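Local coordinates for radical SAM domain protein (PDB 6Y1X), which acts as the radical SAM carbide synthase NifB, an iron-sulfur enzyme of nitrogenase cofactor maturation, at residues Pro112-Ala117 and Ile139-Leu144; Asn160-Leu165 and Ile213-Thr218; Arg50-Val55 and Ala108-Gly113. All blocks are in the same frame, centred on the assembly; numbering follows the deposited sequence. Where two conformers were deposited one is given.

How the contacts relate
Followed from the N terminus, the chain opens contact 3 on strand 49-52 and closes it at the end of strand 104-109, the nearest ends 53 residues apart. The loop that follows opens contact 1, so the two share Pro112 and Gly113, and contact 1 closes across helix 119-131 on strand 136-141. Contact 2 follows, joining strands 160-164 and 213-220 across an excursion that includes strands 177-182 and 185-188 and helix 189-209. None nests; they run in series along the parallel sheet, whose strand order follows the sequence. Strand 136-141 joins them, since Val109 of contact 3 and Thr162 of contact 2 both pair with its backbone. Contacts 2 and 3 do not touch but reach the same iron-sulfur cluster.

Contact 1. Residues Pro112-Ala117 and Ile139-Leu144; sequences PGEPLA and ISTNGL
Glu114 grips Thr141 and Asn142 with both carboxylate oxygens. OE1 of Glu114 accepts from Asn142 N at 2.8 Å, a nearly straight bond (166° at the hydrogen) that arrives from above the carboxylate plane. OE2 of Glu114 takes two donors: Thr141 OG1 at 2.6 Å on the syn side, and Leu116 N, two residues on in the same loop, at 3.1 Å from the opposite face. Three bonds thus fix the rotation of the carboxylate, which reaches the strand because CG stands anti to the backbone N (chi1 162°) and the chain then bends at chi2.

The partners are themselves doubly used. While donating to Glu114 OE2, Thr141 OG1 accepts from Gly143 N at 2.9 Å, an ST turn. Asn142 OD1 receives Leu144 N in its carbonyl plane at 3.0 Å, an Asx turn, while ND2 is spent on Asn60 OD1. The Asn142 amide stacks on the carboxylate, planes 27° apart. In contrast, buried Ser140 O has no polar partner in the model and is covered by Pro115 CG at 3.1 Å. The PGEP sequence and its place after a strand are consistent with the GGE motif, which in related radical SAM enzymes meets the amino group of SAM.

Leu116 closes the apolar end, CD1 against Thr141 and CD2 against Ile139 CD1. This pair sits between helices 119-131 and 146-156, touching Leu125, Phe122 and Leu153, while Thr141 packs on Val163 of the neighbouring strand 160-164.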
loop_
_atom_site.group_PDB
_atom_site.type_symbol
_atom_site.label_atom_id
_atom_site.label_comp_id
_atom_site.label_asym_id
_atom_site.label_seq_id
_atom_site.Cartn_x
_atom_site.Cartn_y
_atom_site.Cartn_z
ATOM N N PRO A 112 -3.330 1.847 -11.167
ATOM C CA PRO A 112 -3.882 3.105 -10.639
ATOM C C PRO A 112 -4.968 2.925 -9.561
ATOM O O PRO A 112 -5.297 3.888 -8.866
ATOM C CB PRO A 112 -4.476 3.771 -11.888
ATOM C CG PRO A 112 -3.735 3.152 -13.041
ATOM C CD PRO A 112 -3.536 1.728 -12.621
ATOM N N GLY A 113 -5.522 1.720 -9.452
ATOM C CA GLY A 113 -6.505 1.395 -8.431
ATOM C C GLY A 113 -5.961 0.442 -7.382
ATOM O O GLY A 113 -4.843 0.622 -6.885
ATOM N N GLU A 114 -6.737 -0.591 -7.047
ATOM C CA GLU A 114 -6.356 -1.527 -6.002
ATOM C C GLU A 114 -5.719 -2.728 -6.678
ATOM O O GLU A 114 -6.409 -3.444 -7.421
ATOM C CB GLU A 114 -7.583 -1.962 -5.197
ATOM C CG GLU A 114 -7.417 -3.248 -4.365
ATOM C CD GLU A 114 -6.183 -3.249 -3.476
ATOM O OE1 GLU A 114 -5.788 -2.161 -3.003
ATOM O OE2 GLU A 114 -5.603 -4.338 -3.251
ATOM N N PRO A 115 -4.415 -2.957 -6.504
ATOM C CA PRO A 115 -3.756 -4.067 -7.213
ATOM C C PRO A 115 -4.448 -5.416 -7.065
ATOM O O PRO A 115 -4.594 -6.130 -8.062
ATOM C CB PRO A 115 -2.351 -4.053 -6.603
ATOM C CG PRO A 115 -2.114 -2.581 -6.372
ATOM C CD PRO A 115 -3.438 -2.118 -5.787
ATOM N N LEU A 116 -4.908 -5.776 -5.866
ATOM C CA LEU A 116 -5.469 -7.110 -5.684
ATOM C C LEU A 116 -6.865 -7.269 -6.271
ATOM O O LEU A 116 -7.359 -8.397 -6.339
ATOM C CB LEU A 116 -5.494 -7.487 -4.201
ATOM C CG LEU A 116 -4.171 -7.412 -3.433
ATOM C CD1 LEU A 116 -4.344 -7.911 -2.011
ATOM C CD2 LEU A 116 -3.108 -8.223 -4.147
ATOM N N ALA A 117 -7.497 -6.186 -6.721
ATOM C CA ALA A 117 -8.820 -6.252 -7.327
ATOM C C ALA A 117 -8.757 -6.445 -8.836
ATOM O O ALA A 117 -9.794 -6.378 -9.500
ATOM C CB ALA A 117 -9.628 -4.993 -6.996
ATOM N N ILE A 139 4.001 -5.288 -3.841
ATOM C CA ILE A 139 2.648 -4.820 -4.114
ATOM C C ILE A 139 2.191 -3.932 -2.971
ATOM O O ILE A 139 2.605 -4.097 -1.819
ATOM C CB ILE A 139 1.630 -5.974 -4.329
ATOM C CG1 ILE A 139 1.442 -6.808 -3.057
ATOM C CG2 ILE A 139 2.013 -6.850 -5.494
ATOM C CD1 ILE A 139 0.143 -6.519 -2.322
ATOM N N SER A 140 1.307 -3.000 -3.307
ATOM C CA SER A 140 0.572 -2.178 -2.365
ATOM C C SER A 140 -0.890 -2.602 -2.410
ATOM O O SER A 140 -1.380 -3.059 -3.446
ATOM C CB SER A 140 0.720 -0.687 -2.713
ATOM O OG SER A 140 -0.188 0.122 -1.979
ATOM N N THR A 141 -1.574 -2.505 -1.275
ATOM C CA THR A 141 -2.977 -2.890 -1.232
ATOM C C THR A 141 -3.684 -2.119 -0.130
ATOM O O THR A 141 -3.071 -1.727 0.863
ATOM C CB THR A 141 -3.149 -4.404 -1.007
ATOM O OG1 THR A 141 -4.546 -4.738 -0.947
ATOM C CG2 THR A 141 -2.471 -4.849 0.281
ATOM N N ASN A 142 -4.984 -1.903 -0.315
ATOM C CA ASN A 142 -5.800 -1.423 0.790
ATOM C C ASN A 142 -6.139 -2.543 1.769
ATOM O O ASN A 142 -6.724 -2.273 2.823
ATOM C CB ASN A 142 -7.061 -0.722 0.265
ATOM C CG ASN A 142 -7.964 -1.637 -0.558
ATOM O OD1 ASN A 142 -8.103 -2.827 -0.283
ATOM N ND2 ASN A 142 -8.579 -1.070 -1.582
ATOM N N GLY A 143 -5.799 -3.791 1.439
ATOM C CA GLY A 143 -5.922 -4.897 2.366
ATOM C C GLY A 143 -7.214 -5.676 2.285
ATOM O O GLY A 143 -7.293 -6.767 2.867
ATOM N N LEU A 144 -8.238 -5.150 1.605
ATOM C CA LEU A 144 -9.535 -5.822 1.604
ATOM C C LEU A 144 -9.442 -7.231 1.029
ATOM O O LEU A 144 -10.031 -8.167 1.577
ATOM C CB LEU A 144 -10.563 -5.003 0.825
ATOM C CG LEU A 144 -11.959 -5.633 0.791
ATOM C CD1 LEU A 144 -12.567 -5.779 2.185
ATOM C CD2 LEU A 144 -12.876 -4.824 -0.117
#

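Contact 2. Residues Asn160-Leu165 and Ile213-Thr218; sequences NITVTL and IVKVNT. With SF4 (iron/sulfur cluster), chain C.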
loop_
_atom_site.group_PDB
_atom_site.type_symbol
_atom_site.label_atom_id
_atom_site.label_comp_id
_atom_site.label_asym_id
_atom_site.label_seq_id
_atom_site.Cartn_x
_atom_site.Cartn_y
_atom_site.Cartn_z
ATOM N N ASN A 160 7.392 -8.504 -0.628
ATOM C CA ASN A 160 7.199 -7.261 0.103
ATOM C C ASN A 160 5.791 -6.781 -0.186
ATOM O O ASN A 160 5.371 -6.751 -1.345
ATOM C CB ASN A 160 8.222 -6.195 -0.309
ATOM C CG ASN A 160 9.645 -6.575 0.049
ATOM O OD1 ASN A 160 10.206 -7.529 -0.495
ATOM N ND2 ASN A 160 10.243 -5.820 0.962
ATOM N N ILE A 161 5.077 -6.376 0.860
ATOM C CA ILE A 161 3.673 -5.999 0.748
ATOM C C ILE A 161 3.446 -4.731 1.551
ATOM O O ILE A 161 3.872 -4.635 2.706
ATOM C CB ILE A 161 2.731 -7.116 1.241
ATOM C CG1 ILE A 161 2.833 -8.345 0.333
ATOM C CG2 ILE A 161 1.293 -6.621 1.289
ATOM C CD1 ILE A 161 2.049 -9.534 0.839
ATOM N N THR A 162 2.802 -3.748 0.936
ATOM C CA THR A 162 2.381 -2.553 1.643
ATOM C C THR A 162 0.872 -2.597 1.810
ATOM O O THR A 162 0.140 -2.783 0.834
ATOM C CB THR A 162 2.785 -1.294 0.875
ATOM O OG1 THR A 162 4.199 -1.106 0.971
ATOM C CG2 THR A 162 2.086 -0.068 1.458
ATOM N N VAL A 163 0.408 -2.423 3.040
ATOM C CA VAL A 163 -1.015 -2.335 3.329
ATOM C C VAL A 163 -1.267 -0.937 3.863
ATOM O O VAL A 163 -0.556 -0.483 4.765
ATOM C CB VAL A 163 -1.463 -3.402 4.346
ATOM C CG1 VAL A 163 -2.948 -3.272 4.640
ATOM C CG2 VAL A 163 -1.106 -4.800 3.856
ATOM N N THR A 164 -2.285 -0.266 3.342
ATOM C CA THR A 164 -2.681 1.022 3.894
ATOM C C THR A 164 -3.730 0.779 4.970
ATOM O O THR A 164 -4.844 0.331 4.678
ATOM C CB THR A 164 -3.186 1.966 2.808
ATOM O OG1 THR A 164 -2.096 2.293 1.937
ATOM C CG2 THR A 164 -3.702 3.268 3.435
ATOM N N LEU A 165 -3.369 1.074 6.214
ATOM C CA LEU A 165 -4.204 0.807 7.377
ATOM C C LEU A 165 -4.402 2.132 8.097
ATOM O O LEU A 165 -3.468 2.653 8.717
ATOM C CB LEU A 165 -3.564 -0.236 8.292
ATOM C CG LEU A 165 -4.345 -0.667 9.532
ATOM C CD1 LEU A 165 -5.667 -1.293 9.137
ATOM C CD2 LEU A 165 -3.520 -1.644 10.339
ATOM N N ILE A 213 7.637 -9.403 4.007
ATOM C CA ILE A 213 8.046 -8.164 4.653
ATOM C C ILE A 213 6.923 -7.159 4.457
ATOM O O ILE A 213 6.597 -6.791 3.324
ATOM C CB ILE A 213 9.362 -7.635 4.067
ATOM C CG1 ILE A 213 10.415 -8.748 4.040
ATOM C CG2 ILE A 213 9.846 -6.428 4.861
ATOM C CD1 ILE A 213 10.672 -9.372 5.393
ATOM N N VAL A 214 6.325 -6.719 5.559
ATOM C CA VAL A 214 5.108 -5.922 5.522
ATOM C C VAL A 214 5.420 -4.489 5.927
ATOM O O VAL A 214 6.018 -4.247 6.982
ATOM C CB VAL A 214 4.018 -6.523 6.421
ATOM C CG1 VAL A 214 2.779 -5.614 6.441
ATOM C CG2 VAL A 214 3.663 -7.916 5.940
ATOM N N LYS A 215 5.011 -3.550 5.083
ATOM C CA LYS A 215 5.016 -2.130 5.396
ATOM C C LYS A 215 3.575 -1.658 5.528
ATOM O O LYS A 215 2.719 -2.037 4.728
ATOM C CB LYS A 215 5.754 -1.347 4.309
ATOM C CG LYS A 215 5.461 0.143 4.239
ATOM C CD LYS A 215 6.502 0.827 3.353
ATOM C CE LYS A 215 5.960 2.072 2.676
ATOM N NZ LYS A 215 4.994 1.736 1.593
ATOM N N VAL A 216 3.302 -0.840 6.537
ATOM C CA VAL A 216 1.964 -0.297 6.725
ATOM C C VAL A 216 2.029 1.205 6.496
ATOM O O VAL A 216 2.833 1.902 7.125
ATOM C CB VAL A 216 1.399 -0.638 8.110
ATOM C CG1 VAL A 216 0.188 0.244 8.416
ATOM C CG2 VAL A 216 1.022 -2.107 8.145
ATOM N N ASN A 217 1.211 1.693 5.567
ATOM C CA ASN A 217 0.989 3.119 5.398
ATOM C C ASN A 217 -0.185 3.557 6.260
ATOM O O ASN A 217 -1.182 2.841 6.374
ATOM C CB ASN A 217 0.667 3.457 3.942
ATOM C CG ASN A 217 1.829 3.227 3.006
ATOM O OD1 ASN A 217 2.988 3.158 3.417
ATOM N ND2 ASN A 217 1.522 3.136 1.719
ATOM N N THR A 218 -0.082 4.753 6.831
ATOM C CA THR A 218 -1.219 5.383 7.490
ATOM C C THR A 218 -1.309 6.824 7.024
ATOM O O THR A 218 -0.327 7.568 7.115
ATOM C CB THR A 218 -1.100 5.344 9.019
ATOM O OG1 THR A 218 -1.063 3.986 9.470
ATOM C CG2 THR A 218 -2.278 6.071 9.675
HETATM FE FE1 SF4 C . 4.994 0.891 -2.252
HETATM FE FE2 SF4 C . 7.668 1.106 -2.708
HETATM FE FE3 SF4 C . 5.921 0.881 -4.781
HETATM FE FE4 SF4 C . 6.407 -1.284 -3.149
HETATM S S1 SF4 C . 7.911 -0.251 -4.551
HETATM S S2 SF4 C . 4.359 -0.570 -3.912
HETATM S S3 SF4 C . 6.660 -0.224 -1.124
HETATM S S4 SF4 C . 6.060 2.639 -3.304
#
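Thr162 and Lys215 are paired on parallel strands joined by five backbone hydrogen bonds, from Ile161 N to Ile213 O through Leu165 N to Asn217 O, with side chains running side by side. In one of two conformers the lysine chain is extended until chi4 (-72°) bends NZ over to donate to Thr162 OG1 at 3.0 Å. Asn217 lies on the same face and crosses Thr162 at about a right angle, its ND2 3.3 Å from Thr162 CG2, while its OD1 accepts from Lys215 NZ at 3.1 Å and from Asn245 of strand 243-248. An alanine in place of Asn217 would probably leave Lys215 NZ and Asn245 ND2 each short of an acceptor, and the amine freer to swing. Just past strand 160-164, Leu165 O accepts from Thr218 OG1 at 2.9 Å, which also bonds His244.

Val216, on the other face, sets CG1 against CB of Leu165, while Val163, Val214 and Leu165 touch helix 189-209, as in the partial TIM barrel of radical SAM enzymes. The polar face looks at the cluster, Thr162 OG1 3.4 Å and Lys215 NZ 3.7 Å from sulfide S3. Held by two acceptors, the amine of this conformer is likely to lend that sulfide a polar neighbour.

Contact 3. Residues Arg50-Val55 and Ala108-Gly113; sequences RMHLPV and AVAGPG. With SF4 (iron/sulfur cluster), chain C.
Ala108 N bonds to Met51 O at 3.0 Å and Leu53 N to Ala108 O at 2.8 Å, the two bonds enclosing a parallel bridge between His52 and Ala108, beyond which the chains separate. Where they part, a water bridges the gap, accepting from Ala110 N at 2.6 Å and donating weakly to Leu53 O.

His52 carries the cofactor contact: its NE2 binds iron FE3 of the cluster at 2.2 Å, with Cys39, Glu75 and Cys138 as the other protein ligands of this cluster. CG stands anti to the carbonyl carbon (chi1 -76°), swinging the ring out toward the cluster. Both ring faces are covered. Ala110 CB lies over one in a CH-pi contact, 3.9 Å from the ring centroid and 22° off its normal; over the opposite face stands Arg50 NH2, centred above the ring. Together with the bond to iron, this sandwich probably restrains the ring from turning. Arg50 NH1 is 3.5 Å from sulfide S4, so its positive charge probably stabilises the anionic cluster, and Ala108 CB packs on S1.

Farther on, Pro54 forms an inverse gamma turn and sets its CB against CD of Pro112, which follows a cis peptide bond. Val55 CG2 meets Val109 CG1 at 3.7 Å, the two side chains crossing at about a right angle. This valine pair backs onto helices 87-100 and 119-131 through Ala90, Thr124 and Leu125, whereas the Val109 backbone bonds to Cys138 and Ser140 of the next strand, 136-141.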
loop_
_atom_site.group_PDB
_atom_site.type_symbol
_atom_site.label_atom_id
_atom_site.label_comp_id
_atom_site.label_asym_id
_atom_site.label_seq_id
_atom_site.Cartn_x
_atom_site.Cartn_y
_atom_site.Cartn_z
ATOM N N ARG A 50 13.065 1.904 -7.968
ATOM C CA ARG A 50 11.889 1.071 -8.128
ATOM C C ARG A 50 11.085 1.579 -9.314
ATOM O O ARG A 50 11.209 2.736 -9.727
ATOM C CB ARG A 50 11.007 1.088 -6.875
ATOM C CG ARG A 50 11.192 2.332 -6.018
ATOM C CD ARG A 50 9.864 2.908 -5.547
ATOM N NE ARG A 50 9.029 3.369 -6.656
ATOM C CZ ARG A 50 8.078 4.293 -6.543
ATOM N NH1 ARG A 50 7.844 4.870 -5.370
ATOM N NH2 ARG A 50 7.368 4.648 -7.604
ATOM N N MET A 51 10.253 0.702 -9.869
ATOM C CA MET A 51 9.334 1.093 -10.928
ATOM C C MET A 51 7.961 0.512 -10.636
ATOM O O MET A 51 7.845 -0.600 -10.113
ATOM C CB MET A 51 9.842 0.651 -12.313
ATOM C CG MET A 51 10.145 -0.827 -12.454
ATOM S SD MET A 51 10.740 -1.219 -14.115
ATOM C CE MET A 51 9.341 -0.744 -15.122
ATOM N N HIS A 52 6.929 1.275 -10.976
ATOM C CA HIS A 52 5.543 0.854 -10.833
ATOM C C HIS A 52 4.980 0.474 -12.193
ATOM O O HIS A 52 5.237 1.147 -13.193
ATOM C CB HIS A 52 4.694 1.970 -10.223
ATOM C CG HIS A 52 4.889 2.142 -8.751
ATOM N ND1 HIS A 52 4.185 3.068 -8.010
ATOM C CD2 HIS A 52 5.719 1.517 -7.882
ATOM C CE1 HIS A 52 4.568 3.001 -6.748
ATOM N NE2 HIS A 52 5.499 2.070 -6.644
ATOM N N LEU A 53 4.208 -0.605 -12.226
ATOM C CA LEU A 53 3.535 -1.000 -13.455
ATOM C C LEU A 53 2.050 -0.735 -13.295
ATOM O O LEU A 53 1.378 -1.442 -12.527
ATOM C CB LEU A 53 3.791 -2.474 -13.766
ATOM C CG LEU A 53 5.267 -2.807 -13.989
ATOM C CD1 LEU A 53 5.457 -4.304 -14.161
ATOM C CD2 LEU A 53 5.831 -2.049 -15.184
ATOM N N PRO A 54 1.494 0.251 -13.985
ATOM C CA PRO A 54 0.076 0.606 -13.784
ATOM C C PRO A 54 -0.852 -0.332 -14.551
ATOM O O PRO A 54 -1.382 -0.024 -15.619
ATOM C CB PRO A 54 0.015 2.044 -14.303
ATOM C CG PRO A 54 1.069 2.075 -15.377
ATOM C CD PRO A 54 2.181 1.190 -14.891
ATOM N N VAL A 55 -1.062 -1.519 -13.980
ATOM C CA VAL A 55 -1.838 -2.580 -14.615
ATOM C C VAL A 55 -3.164 -2.832 -13.920
ATOM O O VAL A 55 -3.902 -3.739 -14.331
ATOM C CB VAL A 55 -1.030 -3.891 -14.703
ATOM C CG1 VAL A 55 0.227 -3.694 -15.531
ATOM C CG2 VAL A 55 -0.664 -4.382 -13.309
ATOM N N ALA A 108 6.943 -3.199 -8.933
ATOM C CA ALA A 108 5.777 -3.210 -8.069
ATOM C C ALA A 108 4.536 -2.879 -8.876
ATOM O O ALA A 108 4.598 -2.246 -9.934
ATOM C CB ALA A 108 5.918 -2.214 -6.911
ATOM N N VAL A 109 3.400 -3.329 -8.360
ATOM C CA VAL A 109 2.099 -2.882 -8.824
ATOM C C VAL A 109 1.442 -2.162 -7.656
ATOM O O VAL A 109 1.303 -2.733 -6.566
ATOM C CB VAL A 109 1.233 -4.047 -9.329
ATOM C CG1 VAL A 109 -0.145 -3.542 -9.769
ATOM C CG2 VAL A 109 1.938 -4.781 -10.467
ATOM N N ALA A 110 1.048 -0.914 -7.885
ATOM C CA ALA A 110 0.511 -0.067 -6.832
ATOM C C ALA A 110 -0.690 0.739 -7.298
ATOM O O ALA A 110 -1.224 1.531 -6.514
ATOM C CB ALA A 110 1.591 0.884 -6.295
ATOM N N GLY A 111 -1.133 0.564 -8.536
ATOM C CA GLY A 111 -2.235 1.328 -9.053
ATOM C C GLY A 111 -2.522 1.005 -10.502
ATOM O O GLY A 111 -2.034 0.006 -11.042
ATOM N N PRO A 112 -3.330 1.847 -11.167
ATOM C CA PRO A 112 -3.882 3.105 -10.639
ATOM C C PRO A 112 -4.968 2.925 -9.561
ATOM O O PRO A 112 -5.297 3.888 -8.866
ATOM C CB PRO A 112 -4.476 3.771 -11.888
ATOM C CG PRO A 112 -3.735 3.152 -13.041
ATOM C CD PRO A 112 -3.536 1.728 -12.621
ATOM N N GLY A 113 -5.522 1.720 -9.452
ATOM C CA GLY A 113 -6.505 1.395 -8.431
ATOM C C GLY A 113 -5.961 0.442 -7.382
ATOM O O GLY A 113 -4.843 0.622 -6.885
HETATM FE FE1 SF4 C . 4.994 0.891 -2.252
HETATM FE FE2 SF4 C . 7.668 1.106 -2.708
HETATM FE FE3 SF4 C . 5.921 0.881 -4.781
HETATM FE FE4 SF4 C . 6.407 -1.284 -3.149
HETATM S S1 SF4 C . 7.911 -0.251 -4.551
HETATM S S2 SF4 C . 4.359 -0.570 -3.912
HETATM S S3 SF4 C . 6.660 -0.224 -1.124
HETATM S S4 SF4 C . 6.060 2.639 -3.304
HETATM O O HOH W 1 1.401 0.190 -10.248
#